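Local coordinates for periplasmic binding protein (Pseudomonas aeruginosa, PDB 2R79) that binds heme in the periplasm and probably hands it to a membrane transporter for uptake into the cell, at residues G143-I148 / R174-H179; G159-G164 / T178-K183; D165-R170 / D250-L255. One frame throughout, in Å; residues are numbered along the deposited sequence.

Contact 1: G143-I148 / R174-H179; sequences GVLLVI and RNLATH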
loop_
_atom_site.group_PDB
_atom_site.type_symbol
_atom_site.label_atom_id
_atom_site.label_comp_id
_atom_site.label_asym_id
_atom_site.label_seq_id
_atom_site.Cartn_x
_atom_site.Cartn_y
_atom_site.Cartn_z
ATOM N N GLY A 143 2.543 -24.003 -29.482
ATOM C CA GLY A 143 2.380 -25.229 -28.714
ATOM C C GLY A 143 2.611 -24.872 -27.254
ATOM O O GLY A 143 3.643 -24.293 -26.914
ATOM N N VAL A 144 1.669 -25.219 -26.381
ATOM C CA VAL A 144 1.784 -24.863 -24.970
ATOM C C VAL A 144 1.423 -25.998 -24.020
ATOM O O VAL A 144 0.757 -26.959 -24.404
ATOM C CB VAL A 144 0.857 -23.647 -24.662
ATOM C CG1 VAL A 144 0.911 -23.276 -23.182
ATOM C CG2 VAL A 144 1.265 -22.457 -25.526
ATOM N N LEU A 145 1.881 -25.886 -22.777
ATOM C CA LEU A 145 1.563 -26.867 -21.747
ATOM C C LEU A 145 0.955 -26.120 -20.561
ATOM O O LEU A 145 1.364 -25.002 -20.254
ATOM C CB LEU A 145 2.821 -27.613 -21.291
ATOM C CG LEU A 145 3.441 -28.598 -22.283
ATOM C CD1 LEU A 145 4.791 -29.069 -21.766
ATOM C CD2 LEU A 145 2.502 -29.782 -22.480
ATOM N N LEU A 146 -0.031 -26.735 -19.917
ATOM C CA LEU A 146 -0.692 -26.165 -18.738
ATOM C C LEU A 146 -0.441 -27.177 -17.619
ATOM O O LEU A 146 -0.787 -28.349 -17.749
ATOM C CB LEU A 146 -2.199 -26.030 -18.994
ATOM C CG LEU A 146 -3.240 -25.453 -18.013
ATOM C CD1 LEU A 146 -2.937 -25.839 -16.592
ATOM C CD2 LEU A 146 -3.296 -23.964 -18.149
ATOM N N VAL A 147 0.162 -26.736 -16.524
ATOM C CA VAL A 147 0.438 -27.646 -15.422
ATOM C C VAL A 147 -0.158 -27.174 -14.108
ATOM O O VAL A 147 -0.195 -25.976 -13.828
ATOM C CB VAL A 147 1.958 -27.840 -15.212
ATOM C CG1 VAL A 147 2.597 -28.405 -16.474
ATOM C CG2 VAL A 147 2.605 -26.519 -14.842
ATOM N N ILE A 148 -0.641 -28.123 -13.312
ATOM C CA ILE A 148 -1.194 -27.801 -12.011
ATOM C C ILE A 148 -0.121 -28.166 -10.999
ATOM O O ILE A 148 0.360 -29.298 -10.976
ATOM C CB ILE A 148 -2.452 -28.613 -11.685
ATOM C CG1 ILE A 148 -3.512 -28.412 -12.772
ATOM C CG2 ILE A 148 -2.994 -28.166 -10.333
ATOM C CD1 ILE A 148 -3.881 -26.959 -13.015
ATOM N N ARG A 174 -2.074 -24.523 -28.817
ATOM C CA ARG A 174 -2.178 -25.958 -29.120
ATOM C C ARG A 174 -1.663 -26.709 -27.902
ATOM O O ARG A 174 -0.498 -26.556 -27.526
ATOM C CB ARG A 174 -1.302 -26.336 -30.318
ATOM C CG ARG A 174 -1.741 -25.751 -31.652
ATOM C CD ARG A 174 -2.616 -26.707 -32.438
ATOM N NE ARG A 174 -2.808 -26.237 -33.808
ATOM C CZ ARG A 174 -3.725 -25.346 -34.187
ATOM N NH1 ARG A 174 -4.557 -24.816 -33.297
ATOM N NH2 ARG A 174 -3.800 -24.978 -35.460
ATOM N N ASN A 175 -2.519 -27.507 -27.274
ATOM C CA ASN A 175 -2.093 -28.265 -26.105
ATOM C C ASN A 175 -1.154 -29.364 -26.602
ATOM O O ASN A 175 -1.544 -30.202 -27.410
ATOM C CB ASN A 175 -3.306 -28.877 -25.399
ATOM C CG ASN A 175 -2.947 -29.516 -24.066
ATOM O OD1 ASN A 175 -3.818 -30.043 -23.369
ATOM N ND2 ASN A 175 -1.666 -29.467 -23.702
ATOM N N LEU A 176 0.085 -29.338 -26.124
ATOM C CA LEU A 176 1.098 -30.306 -26.518
ATOM C C LEU A 176 0.911 -31.687 -25.903
ATOM O O LEU A 176 1.483 -32.660 -26.381
ATOM C CB LEU A 176 2.480 -29.770 -26.152
ATOM C CG LEU A 176 3.300 -29.038 -27.215
ATOM C CD1 LEU A 176 2.432 -28.570 -28.361
ATOM C CD2 LEU A 176 4.022 -27.889 -26.558
ATOM N N ALA A 177 0.117 -31.765 -24.840
ATOM C CA ALA A 177 -0.137 -33.028 -24.154
ATOM C C ALA A 177 -1.193 -33.812 -24.918
ATOM O O ALA A 177 -2.214 -33.255 -25.291
ATOM C CB ALA A 177 -0.613 -32.761 -22.730
ATOM N N THR A 178 -0.950 -35.099 -25.149
ATOM C CA THR A 178 -1.908 -35.911 -25.883
ATOM C C THR A 178 -2.670 -36.889 -25.009
ATOM O O THR A 178 -3.579 -37.556 -25.484
ATOM C CB THR A 178 -1.227 -36.688 -27.042
ATOM O OG1 THR A 178 -0.271 -37.622 -26.518
ATOM C CG2 THR A 178 -0.521 -35.713 -27.985
ATOM N N HIS A 179 -2.309 -36.983 -23.735
ATOM C CA HIS A 179 -3.020 -37.885 -22.838
ATOM C C HIS A 179 -4.391 -37.315 -22.466
ATOM O O HIS A 179 -4.729 -36.184 -22.818
ATOM C CB HIS A 179 -2.225 -38.124 -21.555
ATOM C CG HIS A 179 -1.994 -36.884 -20.750
ATOM N ND1 HIS A 179 -0.916 -36.050 -20.957
ATOM C CD2 HIS A 179 -2.712 -36.327 -19.745
ATOM C CE1 HIS A 179 -0.978 -35.036 -20.112
ATOM N NE2 HIS A 179 -2.059 -35.180 -19.366
#
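The start of strand 143-150 and the short strand 174-175 form a parallel pairing in a mixed sheet, where G143 lies beside R174 and V144 beside N175. Two nearly straight backbone hydrogen bonds hold it: V144 N gives its hydrogen to R174 O (2.8 Å, 171° at the hydrogen), and V144 O accepts from L176 N (3.0 Å). V144 thus bonds through both its polar backbone atoms, the usual pattern of one residue in a parallel ladder. G143 CA adds a C-H...O approach of 3.4 Å to R174 O.

Past N175 the chain leaves strand geometry, and L176 folds over the beginning of the neighbouring strand 143-150. Its CD1 rests 3.4 Å from G143 CA and its CD2 3.4 Å from G143 C, so the isopropyl group straddles a piece of bare main chain; with no side chain at G143 it can settle this low. L145 arrives from beside it. With CG anti to the carbonyl carbon (chi1 -71°), its branch lies so that CD2 meets L176 CB at 3.7 Å, and the two leucines cross at about a right angle. The same methyl continues to A177 CB at 4.3 Å. These side-chain contacts are apolar and cover the side of the sheet that carries L145.

On the other face V144 and N175 both touch L168 of helix 163-170, the helix that leads into strand 174-175. L145 also packs on P195, A177 meets V157 of strand 155-158, and strand 197-202 pairs with the far edge of 143-150.

Contact 2: G159-G164 / T178-K183; sequences GRNTGG and THEGYK. With HEM (protoporphyrin IX containing Fe), chain D; SO4 (sulfate ion), chain B.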
loop_
_atom_site.group_PDB
_atom_site.type_symbol
_atom_site.label_atom_id
_atom_site.label_comp_id
_atom_site.label_asym_id
_atom_site.label_seq_id
_atom_site.Cartn_x
_atom_site.Cartn_y
_atom_site.Cartn_z
ATOM N N GLY A 159 -4.300 -32.693 -19.796
ATOM C CA GLY A 159 -4.434 -33.360 -21.067
ATOM C C GLY A 159 -5.778 -33.027 -21.667
ATOM O O GLY A 159 -6.435 -32.068 -21.251
ATOM N N ARG A 160 -6.190 -33.832 -22.637
ATOM C CA ARG A 160 -7.450 -33.649 -23.321
ATOM C C ARG A 160 -8.643 -33.813 -22.384
ATOM O O ARG A 160 -8.606 -34.602 -21.446
ATOM C CB ARG A 160 -7.562 -34.650 -24.470
ATOM C CG ARG A 160 -6.437 -34.574 -25.509
ATOM C CD ARG A 160 -7.002 -34.817 -26.902
ATOM N NE ARG A 160 -8.070 -35.816 -26.852
ATOM C CZ ARG A 160 -9.028 -35.949 -27.764
ATOM N NH1 ARG A 160 -9.067 -35.145 -28.821
ATOM N NH2 ARG A 160 -9.964 -36.874 -27.602
ATOM N N ASN A 161 -9.702 -33.055 -22.654
ATOM C CA ASN A 161 -10.922 -33.106 -21.856
ATOM C C ASN A 161 -10.795 -32.618 -20.411
ATOM O O ASN A 161 -11.356 -33.207 -19.484
ATOM C CB ASN A 161 -11.501 -34.519 -21.898
ATOM C CG ASN A 161 -12.043 -34.876 -23.274
ATOM O OD1 ASN A 161 -12.889 -34.165 -23.821
ATOM N ND2 ASN A 161 -11.556 -35.973 -23.839
ATOM N N THR A 162 -10.055 -31.531 -20.225
ATOM C CA THR A 162 -9.873 -30.932 -18.908
ATOM C C THR A 162 -10.131 -29.448 -19.071
ATOM O O THR A 162 -10.091 -28.935 -20.187
ATOM C CB THR A 162 -8.428 -31.105 -18.369
ATOM O OG1 THR A 162 -7.499 -30.506 -19.282
ATOM C CG2 THR A 162 -8.092 -32.569 -18.180
ATOM N N GLY A 163 -10.398 -28.760 -17.965
ATOM C CA GLY A 163 -10.624 -27.331 -18.032
ATOM C C GLY A 163 -9.370 -26.641 -18.541
ATOM O O GLY A 163 -9.447 -25.643 -19.254
ATOM N N GLY A 164 -8.207 -27.177 -18.176
ATOM C CA GLY A 164 -6.955 -26.594 -18.628
ATOM C C GLY A 164 -6.824 -26.648 -20.141
ATOM O O GLY A 164 -6.388 -25.684 -20.770
ATOM N N THR A 178 -0.950 -35.099 -25.149
ATOM C CA THR A 178 -1.908 -35.911 -25.883
ATOM C C THR A 178 -2.670 -36.889 -25.009
ATOM O O THR A 178 -3.579 -37.556 -25.484
ATOM C CB THR A 178 -1.227 -36.688 -27.042
ATOM O OG1 THR A 178 -0.271 -37.622 -26.518
ATOM C CG2 THR A 178 -0.521 -35.713 -27.985
ATOM N N HIS A 179 -2.309 -36.983 -23.735
ATOM C CA HIS A 179 -3.020 -37.885 -22.838
ATOM C C HIS A 179 -4.391 -37.315 -22.466
ATOM O O HIS A 179 -4.729 -36.184 -22.818
ATOM C CB HIS A 179 -2.225 -38.124 -21.555
ATOM C CG HIS A 179 -1.994 -36.884 -20.750
ATOM N ND1 HIS A 179 -0.916 -36.050 -20.957
ATOM C CD2 HIS A 179 -2.712 -36.327 -19.745
ATOM C CE1 HIS A 179 -0.978 -35.036 -20.112
ATOM N NE2 HIS A 179 -2.059 -35.180 -19.366
ATOM N N GLU A 180 -5.154 -38.109 -21.725
ATOM C CA GLU A 180 -6.492 -37.758 -21.269
ATOM C C GLU A 180 -6.450 -37.389 -19.787
ATOM O O GLU A 180 -5.788 -38.063 -19.001
ATOM C CB GLU A 180 -7.417 -38.963 -21.453
ATOM C CG GLU A 180 -8.787 -38.642 -21.996
ATOM C CD GLU A 180 -8.724 -38.054 -23.390
ATOM O OE1 GLU A 180 -8.044 -38.633 -24.265
ATOM O OE2 GLU A 180 -9.360 -37.006 -23.612
ATOM N N GLY A 181 -7.155 -36.320 -19.419
ATOM C CA GLY A 181 -7.219 -35.884 -18.030
ATOM C C GLY A 181 -5.956 -35.238 -17.482
ATOM O O GLY A 181 -5.074 -34.829 -18.236
ATOM N N TYR A 182 -5.884 -35.126 -16.161
ATOM C CA TYR A 182 -4.717 -34.554 -15.505
ATOM C C TYR A 182 -3.834 -35.705 -15.070
ATOM O O TYR A 182 -4.261 -36.558 -14.292
ATOM C CB TYR A 182 -5.111 -33.735 -14.272
ATOM C CG TYR A 182 -5.785 -32.423 -14.585
ATOM C CD1 TYR A 182 -7.176 -32.297 -14.557
ATOM C CD2 TYR A 182 -5.027 -31.299 -14.912
ATOM C CE1 TYR A 182 -7.801 -31.072 -14.850
ATOM C CE2 TYR A 182 -5.639 -30.072 -15.211
ATOM C CZ TYR A 182 -7.018 -29.968 -15.177
ATOM O OH TYR A 182 -7.602 -28.766 -15.491
ATOM N N LYS A 183 -2.605 -35.738 -15.565
ATOM C CA LYS A 183 -1.705 -36.815 -15.200
ATOM C C LYS A 183 -0.281 -36.345 -14.978
ATOM O O LYS A 183 0.154 -35.351 -15.556
ATOM C CB LYS A 183 -1.727 -37.899 -16.277
ATOM C CG LYS A 183 -3.088 -38.547 -16.446
ATOM C CD LYS A 183 -2.950 -40.032 -16.746
ATOM C CE LYS A 183 -4.280 -40.757 -16.606
ATOM N NZ LYS A 183 -4.098 -42.238 -16.689
HETATM C CHA HEM D . -6.018 -32.451 -3.286
HETATM C CHB HEM D . -6.605 -27.674 -2.251
HETATM C CHC HEM D . -7.173 -26.744 -6.983
HETATM C CHD HEM D . -6.684 -31.480 -8.025
HETATM C C1A HEM D . -6.131 -31.228 -2.568
HETATM C C2A HEM D . -5.944 -31.050 -1.134
HETATM C C3A HEM D . -6.142 -29.724 -0.859
HETATM C C4A HEM D . -6.409 -29.066 -2.114
HETATM C CMA HEM D . -6.138 -29.052 0.517
HETATM C CAA HEM D . -5.576 -32.095 -0.080
HETATM C CBA HEM D . -4.073 -32.314 0.075
HETATM C CGA HEM D . -3.454 -33.014 -1.124
HETATM O O1A HEM D . -3.763 -34.208 -1.349
HETATM O O2A HEM D . -2.663 -32.367 -1.848
HETATM C C1B HEM D . -6.898 -27.004 -3.444
HETATM C C2B HEM D . -7.085 -25.566 -3.576
HETATM C C3B HEM D . -7.234 -25.297 -4.914
HETATM C C4B HEM D . -7.157 -26.580 -5.592
HETATM C CMB HEM D . -7.180 -24.549 -2.424
HETATM C CAB HEM D . -7.468 -24.063 -5.522
HETATM C CBB HEM D . -6.815 -22.912 -5.212
HETATM C C1C HEM D . -7.100 -27.963 -7.672
HETATM C C2C HEM D . -7.085 -28.085 -9.114
HETATM C C3C HEM D . -6.894 -29.392 -9.424
HETATM C C4C HEM D . -6.886 -30.100 -8.153
HETATM C CMC HEM D . -7.274 -26.963 -10.124
HETATM C CAC HEM D . -6.557 -29.886 -10.685
HETATM C CBC HEM D . -7.429 -30.513 -11.511
HETATM C C1D HEM D . -6.501 -32.155 -6.821
HETATM C C2D HEM D . -6.213 -33.565 -6.747
HETATM C C3D HEM D . -6.061 -33.862 -5.438
HETATM C C4D HEM D . -6.190 -32.613 -4.681
HETATM C CMD HEM D . -6.115 -34.548 -7.912
HETATM C CAD HEM D . -5.923 -35.301 -4.943
HETATM C CBD HEM D . -7.083 -35.852 -4.114
HETATM C CGD HEM D . -8.389 -35.994 -4.894
HETATM O O1D HEM D . -9.381 -36.469 -4.296
HETATM O O2D HEM D . -8.433 -35.640 -6.096
HETATM N NA HEM D . -6.446 -29.996 -3.158
HETATM N NB HEM D . -6.998 -27.635 -4.683
HETATM N NC HEM D . -6.992 -29.211 -7.074
HETATM N ND HEM D . -6.502 -31.566 -5.553
HETATM FE FE HEM D . -6.916 -29.639 -5.088
HETATM S S SO4 B . -3.855 -41.792 -20.810
HETATM O O1 SO4 B . -2.562 -41.427 -21.447
HETATM O O2 SO4 B . -4.293 -43.163 -20.402
HETATM O O3 SO4 B . -4.483 -40.613 -20.099
HETATM O O4 SO4 B . -3.060 -41.927 -19.544
HETATM O O HOH W 1 -10.009 -28.531 -14.593
#
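Y182 crosses from strand 182-183 to T162 and the start of helix 163-170. From CB the side chain runs out with CG anti to the carbonyl carbon (chi1 -72°), and the ring enters a sandwich. CD1 and CE1 lie between T162 CG2, 4.0 Å from the ring centroid in a CH-pi contact, and the end of a heme vinyl group on the opposite face, heme CBC 3.4 Å from Y182 CE1; Y182 thus lines the heme pocket. CZ faces T162 CB. At the tip, Y182 OH accepts a hydrogen bond from G164 N (3.2 Å) and meets a water at 2.6 Å; the helix start may polarise the hydroxyl. T162 is the N-cap, its OG1 giving a hydrogen bond to G159 O (2.7 Å) and taking one from D165 N.

H179 lays a ring face against G159 CA, with NE2 bonded to V157 O. Near the surface E180 OE2 makes a long salt bridge with R160 NE (3.7 Å), the guanidinium and carboxylate planes almost perpendicular. A sulfate, probably from the crystallisation liquor, takes hydrogen bonds from E180 N and K183 NZ.

R160 sits beside E180 in a single bridge, its N bonded to H179 O and its O to G181 N, as in a parallel pair. The G159 N to G181 O bond adjoins the antiparallel pairing of strands 155-158 and 182-183, just before helix 163-170.

Contact 3: D165-R170 / D250-L255; sequences DWVLNR and DGLAAL. With SO4 (sulfate ion), chain C.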
loop_
_atom_site.group_PDB
_atom_site.type_symbol
_atom_site.label_atom_id
_atom_site.label_comp_id
_atom_site.label_asym_id
_atom_site.label_seq_id
_atom_site.Cartn_x
_atom_site.Cartn_y
_atom_site.Cartn_z
ATOM N N ASP A 165 -7.205 -27.780 -20.729
ATOM C CA ASP A 165 -7.142 -27.958 -22.181
ATOM C C ASP A 165 -8.118 -27.009 -22.873
ATOM O O ASP A 165 -7.797 -26.405 -23.891
ATOM C CB ASP A 165 -7.488 -29.404 -22.557
ATOM C CG ASP A 165 -7.510 -29.625 -24.062
ATOM O OD1 ASP A 165 -6.440 -29.525 -24.692
ATOM O OD2 ASP A 165 -8.598 -29.897 -24.619
ATOM N N TRP A 166 -9.316 -26.894 -22.307
ATOM C CA TRP A 166 -10.347 -26.017 -22.846
ATOM C C TRP A 166 -9.811 -24.585 -22.864
ATOM O O TRP A 166 -9.958 -23.861 -23.854
ATOM C CB TRP A 166 -11.587 -26.085 -21.966
ATOM C CG TRP A 166 -12.773 -25.372 -22.514
ATOM C CD1 TRP A 166 -13.781 -25.910 -23.272
ATOM C CD2 TRP A 166 -13.116 -23.998 -22.307
ATOM N NE1 TRP A 166 -14.730 -24.957 -23.537
ATOM C CE2 TRP A 166 -14.352 -23.774 -22.958
ATOM C CE3 TRP A 166 -12.503 -22.931 -21.631
ATOM C CZ2 TRP A 166 -14.989 -22.528 -22.953
ATOM C CZ3 TRP A 166 -13.138 -21.689 -21.626
ATOM C CH2 TRP A 166 -14.369 -21.501 -22.283
ATOM N N VAL A 167 -9.185 -24.181 -21.767
ATOM C CA VAL A 167 -8.629 -22.841 -21.667
ATOM C C VAL A 167 -7.497 -22.595 -22.666
ATOM O O VAL A 167 -7.404 -21.512 -23.249
ATOM C CB VAL A 167 -8.131 -22.554 -20.228
ATOM C CG1 VAL A 167 -7.234 -21.318 -20.210
ATOM C CG2 VAL A 167 -9.330 -22.330 -19.315
ATOM N N LEU A 168 -6.640 -23.588 -22.875
ATOM C CA LEU A 168 -5.546 -23.409 -23.821
ATOM C C LEU A 168 -6.095 -23.282 -25.237
ATOM O O LEU A 168 -5.665 -22.419 -26.003
ATOM C CB LEU A 168 -4.559 -24.584 -23.742
ATOM C CG LEU A 168 -3.687 -24.704 -22.485
ATOM C CD1 LEU A 168 -2.766 -25.932 -22.600
ATOM C CD2 LEU A 168 -2.856 -23.442 -22.316
ATOM N N ASN A 169 -7.048 -24.138 -25.582
ATOM C CA ASN A 169 -7.633 -24.092 -26.915
ATOM C C ASN A 169 -8.381 -22.795 -27.167
ATOM O O ASN A 169 -8.182 -22.146 -28.189
ATOM C CB ASN A 169 -8.571 -25.283 -27.141
ATOM C CG ASN A 169 -7.814 -26.595 -27.295
ATOM O OD1 ASN A 169 -6.885 -26.696 -28.104
ATOM N ND2 ASN A 169 -8.206 -27.608 -26.523
ATOM N N ARG A 170 -9.233 -22.408 -26.225
ATOM C CA ARG A 170 -10.003 -21.188 -26.377
ATOM C C ARG A 170 -9.138 -19.943 -26.417
ATOM O O ARG A 170 -9.573 -18.913 -26.919
ATOM C CB ARG A 170 -11.030 -21.078 -25.258
ATOM C CG ARG A 170 -12.147 -22.102 -25.366
ATOM C CD ARG A 170 -13.109 -21.724 -26.456
ATOM N NE ARG A 170 -14.215 -22.664 -26.554
ATOM C CZ ARG A 170 -15.348 -22.405 -27.201
ATOM N NH1 ARG A 170 -15.518 -21.231 -27.801
ATOM N NH2 ARG A 170 -16.311 -23.315 -27.254
ATOM N N ASP A 250 -12.377 -13.214 -19.261
ATOM C CA ASP A 250 -11.325 -12.238 -18.990
ATOM C C ASP A 250 -9.994 -12.970 -18.964
ATOM O O ASP A 250 -8.978 -12.434 -19.394
ATOM C CB ASP A 250 -11.549 -11.529 -17.655
ATOM C CG ASP A 250 -12.783 -10.646 -17.661
ATOM O OD1 ASP A 250 -12.905 -9.786 -18.562
ATOM O OD2 ASP A 250 -13.633 -10.807 -16.760
ATOM N N GLY A 251 -10.016 -14.204 -18.465
ATOM C CA GLY A 251 -8.809 -15.009 -18.403
ATOM C C GLY A 251 -8.292 -15.330 -19.795
ATOM O O GLY A 251 -7.091 -15.271 -20.046
ATOM N N LEU A 252 -9.201 -15.662 -20.707
ATOM C CA LEU A 252 -8.823 -15.970 -22.081
ATOM C C LEU A 252 -8.205 -14.758 -22.777
ATOM O O LEU A 252 -7.284 -14.901 -23.592
ATOM C CB LEU A 252 -10.044 -16.446 -22.878
ATOM C CG LEU A 252 -10.731 -17.742 -22.430
ATOM C CD1 LEU A 252 -11.941 -17.985 -23.296
ATOM C CD2 LEU A 252 -9.778 -18.919 -22.529
ATOM N N ALA A 253 -8.699 -13.565 -22.452
ATOM C CA ALA A 253 -8.188 -12.345 -23.074
ATOM C C ALA A 253 -6.738 -12.112 -22.700
ATOM O O ALA A 253 -5.931 -11.710 -23.531
ATOM C CB ALA A 253 -9.030 -11.137 -22.661
ATOM N N ALA A 254 -6.411 -12.364 -21.442
ATOM C CA ALA A 254 -5.052 -12.183 -20.965
ATOM C C ALA A 254 -4.133 -13.238 -21.582
ATOM O O ALA A 254 -3.063 -12.907 -22.093
ATOM C CB ALA A 254 -5.020 -12.269 -19.444
ATOM N N LEU A 255 -4.549 -14.502 -21.545
ATOM C CA LEU A 255 -3.738 -15.574 -22.120
ATOM C C LEU A 255 -3.493 -15.410 -23.616
ATOM O O LEU A 255 -2.358 -15.530 -24.079
ATOM C CB LEU A 255 -4.387 -16.941 -21.877
ATOM C CG LEU A 255 -4.135 -17.585 -20.518
ATOM C CD1 LEU A 255 -5.001 -18.811 -20.375
ATOM C CD2 LEU A 255 -2.663 -17.947 -20.380
HETATM S S SO4 C . -16.957 -26.811 -26.076
HETATM O O1 SO4 C . -18.318 -27.360 -26.386
HETATM O O2 SO4 C . -15.963 -27.906 -25.793
HETATM O O3 SO4 C . -16.544 -26.011 -27.270
HETATM O O4 SO4 C . -16.994 -25.877 -24.909
#
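Helices 165-170 and 250-255 approach to 9.7 Å between their axes and cross at -57°, with R170 and L252 the nearest pair of CA atoms. L252 makes the widest contact. Its CD2 settles between V167 O, at 3.6 Å, and R170 CB, at 3.7 Å, while its CD1 leans on the same R170 CB and comes to 4.2 Å from W166 CZ3. One turn on, L255 points at the other helix and its CD1 meets V167 CG1 at 3.4 Å, the side chains crossing at about a right angle. V167 CG1 is anti to its backbone N (chi1 165°) and also touches L252 CD2.

The polar groups of W166 and R170 turn elsewhere. R170 CG lies over the centre of the indole face, and both residues hold one sulfate, probably from the crystallisation liquor: W166 NE1 gives a hydrogen bond to O4 (2.8 Å) and R170 NH2 one to O3 (2.7 Å), joined by L94 N. L252 is further covered by L125 and Q128 of helix 111-135.

No hydrogen bond links the two segments; they meet through van der Waals contact, mostly of leucine and valine methyls, while R170 directs its charge to the anion.

Contacts 1 and 2 are close neighbours, about 8 Å between centres, and share T178 and H179 on the chain that runs from strand 174-175 to strand 182-183. I148 of segment 143-148 and Y182 of contact 2, both lining the heme pocket, touch at I148 CG1 and Y182 CE2 (3.6 Å). Helix 163-170 runs from contact 2 into contact 3 and meets the sheet of contact 1 where L168 CD1 lies 3.7 Å from L146 CB. Contact 2 touches the heme through Y182, whose side chain is about 10 Å from that of Y46, the axial ligand of the iron. Contact 3 stands back, the side chain of V167 about 10 Å from the heme.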